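Local coordinates for ABC-type phosphate transport system, periplasmic component (Lactobacillus brevis, PDB 4ECF), which probably serves as the solute-binding component of a PstSACB-type ABC importer, capturing phosphate for transport across the cytoplasmic membrane, at residues I48-A62 with S206-T220. Sequence-based numbering, arbitrary orientation.
Sequences IQEGAVQIGNSDLFA and SYEHLYTKGHPTGLT. With EDO (1,2-ethanediol), chain J.
His209 drives an edge into the face of Phe61 in a T-shaped stack: its CE1 sits 3.5 Å above the centre of the phenyl ring, with the planes at 73°. The imidazole itself carries Leu60 O over one face, and Ser58 O and a water lie at its edge, in plane. That water, hydrogen-bonded to His209 NE2 (2.8 Å), donates to Asp59 O, while ND1 is hydrogen-bonded to Asp75 OD1, so the ring is fixed in rotation from both nitrogens. Tyr211 receives the methyl of Ala62 over one face, a CH-pi contact with CB 4.1 Å from the ring centroid; Gly56 O, Leu60 O and Ser58 CB line its edge. Its CG lies opposite the carbonyl carbon (chi1 -86°), and the phenol reaches along the other segment until OH accepts a hydrogen bond from Ala62 N (2.8 Å). A leucine in place of Tyr211 would probably leave that amide without its acceptor and the Ala62 methyl without a ring to rest on. At the far end Lys213, extended throughout, runs past Ile48 O and donates from NZ to Gln49 O (2.7 Å), near the Schellman turn at Gly51 that ends helix 41-50. Asp59 OD1 and Glu208 OE1 lie only 2.6 Å apart; one of the two acids probably holds a proton and donates it to the other. Asp59 OD1 is also hydrogen-bonded to Ser11 OG, while OD2 comes close to a bound phosphate, consistent with a place in the ligand pocket of this periplasmic-binding-protein fold. Strands 55-58 and 205-213 pair antiparallel, Gly56 with Tyr211 and Ser58 with His209 as hydrogen-bonded pairs. Strand 55-58 is flanked on its other edge by parallel strand 4-10, strand 205-213 pairs onward with antiparallel strand 73-87, and Leu45 of helix 41-50 packs on Ser58 and Tyr211.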
ATOM      1  N   ILE A  48     -16.465  -6.522  -0.232  1.00 15.54           N
ATOM      2  CA  ILE A  48     -17.083  -6.289   1.073  1.00 15.84           C
ATOM      3  C   ILE A  48     -18.453  -5.626   0.895  1.00 16.48           C
ATOM      4  O   ILE A  48     -19.430  -5.988   1.589  1.00 17.79           O
ATOM      5  CB  ILE A  48     -16.147  -5.582   2.081  1.00 15.42           C
ATOM      6  CG1 ILE A  48     -16.743  -5.641   3.515  1.00 15.80           C
ATOM      7  CG2 ILE A  48     -15.891  -4.126   1.720  1.00 15.67           C
ATOM      8  CD1 ILE A  48     -16.892  -7.066   4.051  1.00 16.07           C
ATOM      9  N   GLN A  49     -18.563  -4.678  -0.037  1.00 15.71           N
ATOM     10  CA  GLN A  49     -19.881  -4.077  -0.338  1.00 18.56           C
ATOM     11  C   GLN A  49     -20.892  -5.124  -0.753  1.00 21.60           C
ATOM     12  O   GLN A  49     -22.066  -5.048  -0.376  1.00 21.02           O
ATOM     13  CB  GLN A  49     -19.787  -2.977  -1.378  1.00 21.73           C
ATOM     14  CG  GLN A  49     -21.084  -2.591  -2.044  1.00 24.93           C
ATOM     15  CD  GLN A  49     -20.960  -1.259  -2.741  1.00 25.57           C
ATOM     16  OE1 GLN A  49     -20.977  -0.240  -2.068  1.00 30.41           O
ATOM     17  NE2 GLN A  49     -20.802  -1.254  -4.074  1.00 29.24           N
ATOM     18  N   GLU A  50     -20.438  -6.084  -1.556  1.00 19.66           N
ATOM     19  CA  GLU A  50     -21.312  -7.180  -2.007  1.00 20.58           C
ATOM     20  C   GLU A  50     -21.690  -8.157  -0.894  1.00 22.92           C
ATOM     21  O   GLU A  50     -22.604  -8.974  -1.056  1.00 21.84           O
ATOM     22  CB  GLU A  50     -20.612  -7.916  -3.166  1.00 25.35           C
ATOM     23  CG  GLU A  50     -21.498  -8.881  -3.908  1.00 31.15           C
ATOM     24  CD  GLU A  50     -20.874  -9.466  -5.173  1.00 34.23           C
ATOM     25  OE1 GLU A  50     -19.888  -8.907  -5.699  1.00 36.68           O
ATOM     26  OE2 GLU A  50     -21.393 -10.497  -5.644  1.00 29.81           O
ATOM     27  N   GLY A  51     -20.957  -8.126   0.214  1.00 20.20           N
ATOM     28  CA  GLY A  51     -21.134  -9.052   1.304  1.00 20.36           C
ATOM     29  C   GLY A  51     -20.624 -10.432   0.925  1.00 19.01           C
ATOM     30  O   GLY A  51     -21.091 -11.440   1.434  1.00 22.23           O
ATOM     31  N   ALA A  52     -19.643 -10.471   0.011  1.00 17.81           N
ATOM     32  CA  ALA A  52     -19.096 -11.715  -0.500  1.00 15.76           C
ATOM     33  C   ALA A  52     -17.915 -12.255   0.318  1.00 16.81           C
ATOM     34  O   ALA A  52     -17.497 -13.411   0.127  1.00 16.85           O
ATOM     35  CB  ALA A  52     -18.707 -11.548  -1.962  1.00 16.26           C
ATOM     36  N   VAL A  53     -17.427 -11.415   1.252  1.00 16.82           N
ATOM     37  CA  VAL A  53     -16.319 -11.754   2.156  1.00 14.92           C
ATOM     38  C   VAL A  53     -16.633 -11.147   3.518  1.00 15.63           C
ATOM     39  O   VAL A  53     -17.572 -10.380   3.643  1.00 16.86           O
ATOM     40  CB  VAL A  53     -14.975 -11.145   1.661  1.00 14.47           C
ATOM     41  CG1 VAL A  53     -14.518 -11.719   0.291  1.00 16.92           C
ATOM     42  CG2 VAL A  53     -15.031  -9.618   1.575  1.00 15.66           C
ATOM     43  N   GLN A  54     -15.830 -11.487   4.522  1.00 14.53           N
ATOM     44  CA  GLN A  54     -16.044 -10.929   5.858  1.00 13.90           C
ATOM     45  C   GLN A  54     -15.314  -9.587   6.059  1.00 13.83           C
ATOM     46  O   GLN A  54     -15.722  -8.775   6.866  1.00 15.08           O
ATOM     47  CB  GLN A  54     -15.620 -11.933   6.909  1.00 13.85           C
ATOM     48  CG  GLN A  54     -16.631 -13.083   7.097  1.00 14.96           C
ATOM     49  CD  GLN A  54     -16.695 -13.982   5.877  1.00 15.61           C
ATOM     50  OE1 GLN A  54     -15.680 -14.500   5.426  1.00 15.44           O
ATOM     51  NE2 GLN A  54     -17.898 -14.121   5.289  1.00 15.40           N
ATOM     52  N   ILE A  55     -14.130  -9.457   5.469  1.00 13.03           N
ATOM     53  CA  ILE A  55     -13.259  -8.255   5.598  1.00 14.43           C
ATOM     54  C   ILE A  55     -12.760  -7.848   4.225  1.00 15.21           C
ATOM     55  O   ILE A  55     -12.268  -8.673   3.480  1.00 16.07           O
ATOM     56  CB  ILE A  55     -12.048  -8.519   6.516  1.00 15.15           C
ATOM     57  CG1 ILE A  55     -12.527  -8.872   7.912  1.00 14.81           C
ATOM     58  CG2 ILE A  55     -11.117  -7.295   6.531  1.00 14.90           C
ATOM     59  CD1 ILE A  55     -11.424  -9.200   8.903  1.00 15.71           C
ATOM     60  N   GLY A  56     -12.904  -6.549   3.912  1.00 15.99           N
ATOM     61  CA  GLY A  56     -12.303  -5.938   2.740  1.00 14.01           C
ATOM     62  C   GLY A  56     -11.074  -5.174   3.158  1.00 15.20           C
ATOM     63  O   GLY A  56     -11.138  -4.243   3.979  1.00 17.25           O
ATOM     64  N   ASN A  57      -9.928  -5.589   2.662  1.00 15.69           N
ATOM     65  CA  ASN A  57      -8.642  -4.969   2.977  1.00 16.17           C
ATOM     66  C   ASN A  57      -8.409  -3.829   2.005  1.00 16.22           C
ATOM     67  O   ASN A  57      -8.398  -4.070   0.786  1.00 16.98           O
ATOM     68  CB  ASN A  57      -7.540  -6.019   2.805  1.00 17.35           C
ATOM     69  CG  ASN A  57      -7.637  -7.203   3.771  1.00 18.34           C
ATOM     70  OD1 ASN A  57      -8.336  -7.166   4.807  1.00 18.93           O
ATOM     71  ND2 ASN A  57      -6.938  -8.267   3.430  1.00 17.55           N
ATOM     72  N   SER A  58      -8.185  -2.622   2.518  1.00 15.53           N
ATOM     73  CA  SER A  58      -8.119  -1.440   1.670  1.00 15.95           C
ATOM     74  C   SER A  58      -7.034  -0.455   2.139  1.00 15.71           C
ATOM     75  O   SER A  58      -6.908  -0.186   3.342  1.00 17.99           O
ATOM     76  CB  SER A  58      -9.455  -0.736   1.682  1.00 17.51           C
ATOM     77  OG  SER A  58      -9.478   0.478   0.926  1.00 17.69           O
ATOM     78  N   ASP A  59      -6.330   0.131   1.182  1.00 16.18           N
ATOM     79  CA  ASP A  59      -5.430   1.276   1.440  1.00 15.25           C
ATOM     80  C   ASP A  59      -6.115   2.613   1.366  1.00 15.69           C
ATOM     81  O   ASP A  59      -5.473   3.649   1.608  1.00 17.26           O
ATOM     82  CB  ASP A  59      -4.253   1.322   0.415  1.00 15.59           C
ATOM     83  CG  ASP A  59      -3.654  -0.016   0.152  1.00 15.78           C
ATOM     84  OD1 ASP A  59      -3.403  -0.773   1.094  1.00 17.17           O
ATOM     85  OD2 ASP A  59      -3.354  -0.289  -1.041  1.00 16.38           O
ATOM     86  N   LEU A  60      -7.388   2.623   1.006  1.00 17.48           N
ATOM     87  CA  LEU A  60      -8.147   3.849   0.785  1.00 16.21           C
ATOM     88  C   LEU A  60      -9.390   3.902   1.688  1.00 17.63           C
ATOM     89  O   LEU A  60      -9.958   2.861   2.084  1.00 17.66           O
ATOM     90  CB  LEU A  60      -8.596   3.969  -0.679  1.00 16.79           C
ATOM     91  CG  LEU A  60      -7.492   3.882  -1.729  1.00 16.56           C
ATOM     92  CD1 LEU A  60      -8.099   3.940  -3.145  1.00 18.07           C
ATOM     93  CD2 LEU A  60      -6.403   4.969  -1.517  1.00 17.18           C
ATOM     94  N   PHE A  61      -9.868   5.100   1.974  1.00 19.02           N
ATOM     95  CA  PHE A  61     -11.227   5.237   2.528  1.00 18.73           C
ATOM     96  C   PHE A  61     -12.248   4.748   1.496  1.00 18.27           C
ATOM     97  O   PHE A  61     -12.051   4.974   0.276  1.00 18.36           O
ATOM     98  CB  PHE A  61     -11.494   6.681   2.962  1.00 21.43           C
ATOM     99  CG  PHE A  61     -10.753   7.073   4.212  1.00 22.04           C
ATOM    100  CD1 PHE A  61      -9.427   7.485   4.158  1.00 21.43           C
ATOM    101  CD2 PHE A  61     -11.370   7.035   5.437  1.00 21.99           C
ATOM    102  CE1 PHE A  61      -8.744   7.857   5.302  1.00 24.63           C
ATOM    103  CE2 PHE A  61     -10.689   7.397   6.596  1.00 25.61           C
ATOM    104  CZ  PHE A  61      -9.376   7.826   6.515  1.00 23.84           C
ATOM    105  N   ALA A  62     -13.335   4.117   1.967  1.00 20.29           N
ATOM    106  CA  ALA A  62     -14.292   3.485   1.066  1.00 21.20           C
ATOM    107  C   ALA A  62     -14.875   4.470   0.056  1.00 21.67           C
ATOM    108  O   ALA A  62     -15.003   4.146  -1.160  1.00 24.31           O
ATOM    109  CB  ALA A  62     -15.396   2.795   1.836  1.00 20.97           C
ATOM    110  N   SER A 206      -0.416   5.858   3.175  1.00 17.39           N
ATOM    111  CA  SER A 206      -1.862   5.871   3.435  1.00 19.06           C
ATOM    112  C   SER A 206      -2.198   5.095   4.702  1.00 17.08           C
ATOM    113  O   SER A 206      -1.378   4.334   5.199  1.00 17.79           O
ATOM    114  CB  SER A 206      -2.670   5.310   2.264  1.00 21.43           C
ATOM    115  OG  SER A 206      -2.549   3.897   2.179  1.00 23.73           O
ATOM    116  N   TYR A 207      -3.439   5.250   5.155  1.00 19.22           N
ATOM    117  CA  TYR A 207      -3.960   4.440   6.239  1.00 17.88           C
ATOM    118  C   TYR A 207      -4.384   3.091   5.647  1.00 17.16           C
ATOM    119  O   TYR A 207      -4.799   3.011   4.494  1.00 20.31           O
ATOM    120  CB  TYR A 207      -5.164   5.107   6.937  1.00 18.90           C
ATOM    121  CG  TYR A 207      -4.820   6.436   7.592  1.00 18.27           C
ATOM    122  CD1 TYR A 207      -4.139   6.497   8.809  1.00 18.50           C
ATOM    123  CD2 TYR A 207      -5.182   7.632   6.978  1.00 18.02           C
ATOM    124  CE1 TYR A 207      -3.820   7.736   9.397  1.00 18.71           C
ATOM    125  CE2 TYR A 207      -4.859   8.863   7.556  1.00 20.75           C
ATOM    126  CZ  TYR A 207      -4.199   8.890   8.794  1.00 21.19           C
ATOM    127  OH  TYR A 207      -3.872  10.125   9.387  1.00 21.62           O
ATOM    128  N   GLU A 208      -4.189   2.052   6.441  1.00 16.89           N
ATOM    129  CA  GLU A 208      -4.630   0.677   6.129  1.00 17.32           C
ATOM    130  C   GLU A 208      -5.915   0.374   6.855  1.00 17.26           C
ATOM    131  O   GLU A 208      -6.023   0.592   8.088  1.00 17.19           O
ATOM    132  CB  GLU A 208      -3.571  -0.328   6.545  1.00 19.07           C
ATOM    133  CG  GLU A 208      -2.249  -0.190   5.795  1.00 19.38           C
ATOM    134  CD  GLU A 208      -2.306  -0.645   4.355  1.00 20.89           C
ATOM    135  OE1 GLU A 208      -3.182  -0.145   3.593  1.00 19.83           O
ATOM    136  OE2 GLU A 208      -1.458  -1.492   4.016  1.00 20.34           O
ATOM    137  N   HIS A 209      -6.894  -0.167   6.110  1.00 16.75           N
ATOM    138  CA  HIS A 209      -8.271  -0.344   6.592  1.00 15.72           C
ATOM    139  C   HIS A 209      -8.717  -1.791   6.496  1.00 15.57           C
ATOM    140  O   HIS A 209      -8.450  -2.459   5.464  1.00 15.93           O
ATOM    141  CB  HIS A 209      -9.232   0.449   5.731  1.00 15.39           C
ATOM    142  CG  HIS A 209      -8.942   1.910   5.630  1.00 17.34           C
ATOM    143  ND1 HIS A 209      -9.698   2.849   6.240  1.00 18.78           N
ATOM    144  CD2 HIS A 209      -8.043   2.573   4.828  1.00 18.84           C
ATOM    145  CE1 HIS A 209      -9.256   4.091   5.870  1.00 17.71           C
ATOM    146  NE2 HIS A 209      -8.220   3.912   5.017  1.00 17.86           N
ATOM    147  N   LEU A 210      -9.406  -2.267   7.529  1.00 16.96           N
ATOM    148  CA  LEU A 210     -10.104  -3.577   7.491  1.00 13.28           C
ATOM    149  C   LEU A 210     -11.596  -3.255   7.529  1.00 15.42           C
ATOM    150  O   LEU A 210     -12.123  -2.975   8.589  1.00 15.31           O
ATOM    151  CB  LEU A 210      -9.702  -4.470   8.655  1.00 14.81           C
ATOM    152  CG  LEU A 210      -8.210  -4.843   8.762  1.00 15.39           C
ATOM    153  CD1 LEU A 210      -7.969  -5.769   9.936  1.00 16.85           C
ATOM    154  CD2 LEU A 210      -7.703  -5.472   7.479  1.00 16.63           C
ATOM    155  N   TYR A 211     -12.233  -3.103   6.390  1.00 15.32           N
ATOM    156  CA  TYR A 211     -13.645  -2.821   6.322  1.00 14.74           C
ATOM    157  C   TYR A 211     -14.500  -4.043   6.522  1.00 13.66           C
ATOM    158  O   TYR A 211     -14.194  -5.126   5.979  1.00 16.24           O
ATOM    159  CB  TYR A 211     -13.970  -2.224   4.932  1.00 14.77           C
ATOM    160  CG  TYR A 211     -13.760  -0.716   4.861  1.00 15.64           C
ATOM    161  CD1 TYR A 211     -14.697   0.169   5.420  1.00 17.30           C
ATOM    162  CD2 TYR A 211     -12.599  -0.175   4.308  1.00 16.18           C
ATOM    163  CE1 TYR A 211     -14.504   1.546   5.348  1.00 17.69           C
ATOM    164  CE2 TYR A 211     -12.399   1.217   4.234  1.00 18.15           C
ATOM    165  CZ  TYR A 211     -13.319   2.068   4.771  1.00 17.59           C
ATOM    166  OH  TYR A 211     -13.131   3.452   4.696  1.00 18.41           O
ATOM    167  N   THR A 212     -15.621  -3.820   7.216  1.00 15.87           N
ATOM    168  CA  THR A 212     -16.698  -4.816   7.364  1.00 15.55           C
ATOM    169  C   THR A 212     -18.036  -4.264   6.867  1.00 14.85           C
ATOM    170  O   THR A 212     -18.212  -3.059   6.712  1.00 16.76           O
ATOM    171  CB  THR A 212     -16.809  -5.311   8.815  1.00 17.55           C
ATOM    172  OG1 THR A 212     -17.175  -4.219   9.662  1.00 16.73           O
ATOM    173  CG2 THR A 212     -15.443  -5.985   9.283  1.00 16.26           C
ATOM    174  N   LYS A 213     -18.935  -5.183   6.519  1.00 16.46           N
ATOM    175  CA  LYS A 213     -20.320  -4.831   6.148  1.00 17.19           C
ATOM    176  C   LYS A 213     -21.154  -4.923   7.388  1.00 17.62           C
ATOM    177  O   LYS A 213     -21.444  -6.020   7.888  1.00 20.09           O
ATOM    178  CB  LYS A 213     -20.857  -5.765   5.070  1.00 21.37           C
ATOM    179  CG  LYS A 213     -22.173  -5.246   4.436  1.00 22.24           C
ATOM    180  CD  LYS A 213     -22.527  -6.018   3.179  1.00 27.69           C
ATOM    181  CE  LYS A 213     -23.895  -5.556   2.683  1.00 32.11           C
ATOM    182  NZ  LYS A 213     -24.091  -5.780   1.232  1.00 37.72           N
ATOM    183  N   GLY A 214     -21.477  -3.758   7.924  1.00 17.81           N
ATOM    184  CA  GLY A 214     -22.087  -3.640   9.249  1.00 18.16           C
ATOM    185  C   GLY A 214     -21.062  -3.819  10.320  1.00 17.15           C
ATOM    186  O   GLY A 214     -19.874  -4.058  10.041  1.00 18.89           O
ATOM    187  N   HIS A 215     -21.498  -3.682  11.581  1.00 16.96           N
ATOM    188  CA  HIS A 215     -20.607  -3.919  12.680  1.00 17.79           C
ATOM    189  C   HIS A 215     -20.365  -5.408  12.770  1.00 18.77           C
ATOM    190  O   HIS A 215     -21.296  -6.223  12.693  1.00 19.82           O
ATOM    191  CB  HIS A 215     -21.149  -3.320  13.997  1.00 15.97           C
ATOM    192  CG  HIS A 215     -21.479  -1.828  13.893  1.00 18.07           C
ATOM    193  ND1 HIS A 215     -20.556  -0.854  14.080  1.00 20.51           N
ATOM    194  CD2 HIS A 215     -22.644  -1.184  13.483  1.00 20.51           C
ATOM    195  CE1 HIS A 215     -21.115   0.354  13.869  1.00 23.07           C
ATOM    196  NE2 HIS A 215     -22.385   0.169  13.486  1.00 22.60           N
ATOM    197  N   PRO A 216     -19.110  -5.804  12.909  1.00 17.96           N
ATOM    198  CA  PRO A 216     -18.813  -7.246  12.861  1.00 18.29           C
ATOM    199  C   PRO A 216     -19.090  -8.007  14.161  1.00 18.83           C
ATOM    200  O   PRO A 216     -19.177  -7.405  15.230  1.00 20.25           O
ATOM    201  CB  PRO A 216     -17.299  -7.267  12.602  1.00 19.88           C
ATOM    202  CG  PRO A 216     -16.833  -6.042  13.258  1.00 21.01           C
ATOM    203  CD  PRO A 216     -17.876  -4.994  12.964  1.00 19.78           C
ATOM    204  N   THR A 217     -19.297  -9.307  14.004  1.00 18.62           N
ATOM    205  CA  THR A 217     -19.479 -10.255  15.125  1.00 21.88           C
ATOM    206  C   THR A 217     -18.511 -11.434  14.995  1.00 21.57           C
ATOM    207  O   THR A 217     -17.786 -11.575  13.993  1.00 20.10           O
ATOM    208  CB  THR A 217     -20.930 -10.813  15.139  1.00 24.89           C
ATOM    209  OG1 THR A 217     -21.185 -11.474  13.905  1.00 27.19           O
ATOM    210  CG2 THR A 217     -21.949  -9.665  15.322  1.00 30.31           C
ATOM    211  N   GLY A 218     -18.479 -12.274  16.029  1.00 19.97           N
ATOM    212  CA  GLY A 218     -17.772 -13.524  15.996  1.00 19.69           C
ATOM    213  C   GLY A 218     -16.287 -13.326  15.687  1.00 17.70           C
ATOM    214  O   GLY A 218     -15.640 -12.393  16.149  1.00 18.60           O
ATOM    215  N   LEU A 219     -15.786 -14.215  14.860  1.00 17.41           N
ATOM    216  CA  LEU A 219     -14.344 -14.249  14.581  1.00 17.38           C
ATOM    217  C   LEU A 219     -13.877 -13.012  13.844  1.00 16.73           C
ATOM    218  O   LEU A 219     -12.756 -12.524  14.107  1.00 16.85           O
ATOM    219  CB  LEU A 219     -13.979 -15.520  13.797  1.00 15.78           C
ATOM    220  CG  LEU A 219     -12.514 -15.715  13.363  1.00 16.61           C
ATOM    221  CD1 LEU A 219     -11.601 -15.569  14.568  1.00 17.89           C
ATOM    222  CD2 LEU A 219     -12.351 -17.072  12.629  1.00 15.68           C
ATOM    223  N   THR A 220     -14.702 -12.466  12.942  1.00 16.31           N
ATOM    224  CA  THR A 220     -14.364 -11.222  12.281  1.00 16.46           C
ATOM    225  C   THR A 220     -14.065 -10.127  13.283  1.00 15.55           C
ATOM    226  O   THR A 220     -13.022  -9.449  13.192  1.00 15.90           O
ATOM    227  CB  THR A 220     -15.479 -10.762  11.310  1.00 18.52           C
ATOM    228  OG1 THR A 220     -15.747 -11.810  10.365  1.00 18.09           O
ATOM    229  CG2 THR A 220     -15.061  -9.454  10.597  1.00 18.14           C
TER
HETATM  230  C1  EDO J 308     -19.241 -11.342  11.095  1.00 36.35           C
HETATM  231  O1  EDO J 308     -19.336  -9.932  11.138  1.00 33.40           O
HETATM  232  C2  EDO J 308     -19.127 -11.865   9.666  1.00 47.42           C
HETATM  233  O2  EDO J 308     -19.079 -10.775   8.729  1.00 60.17           O
HETATM  234  O   HOH W   1     -18.369  -8.060   7.198  1.00 17.95           O
HETATM  235  O   HOH W   2      -6.370   5.470   3.624  1.00 21.61           O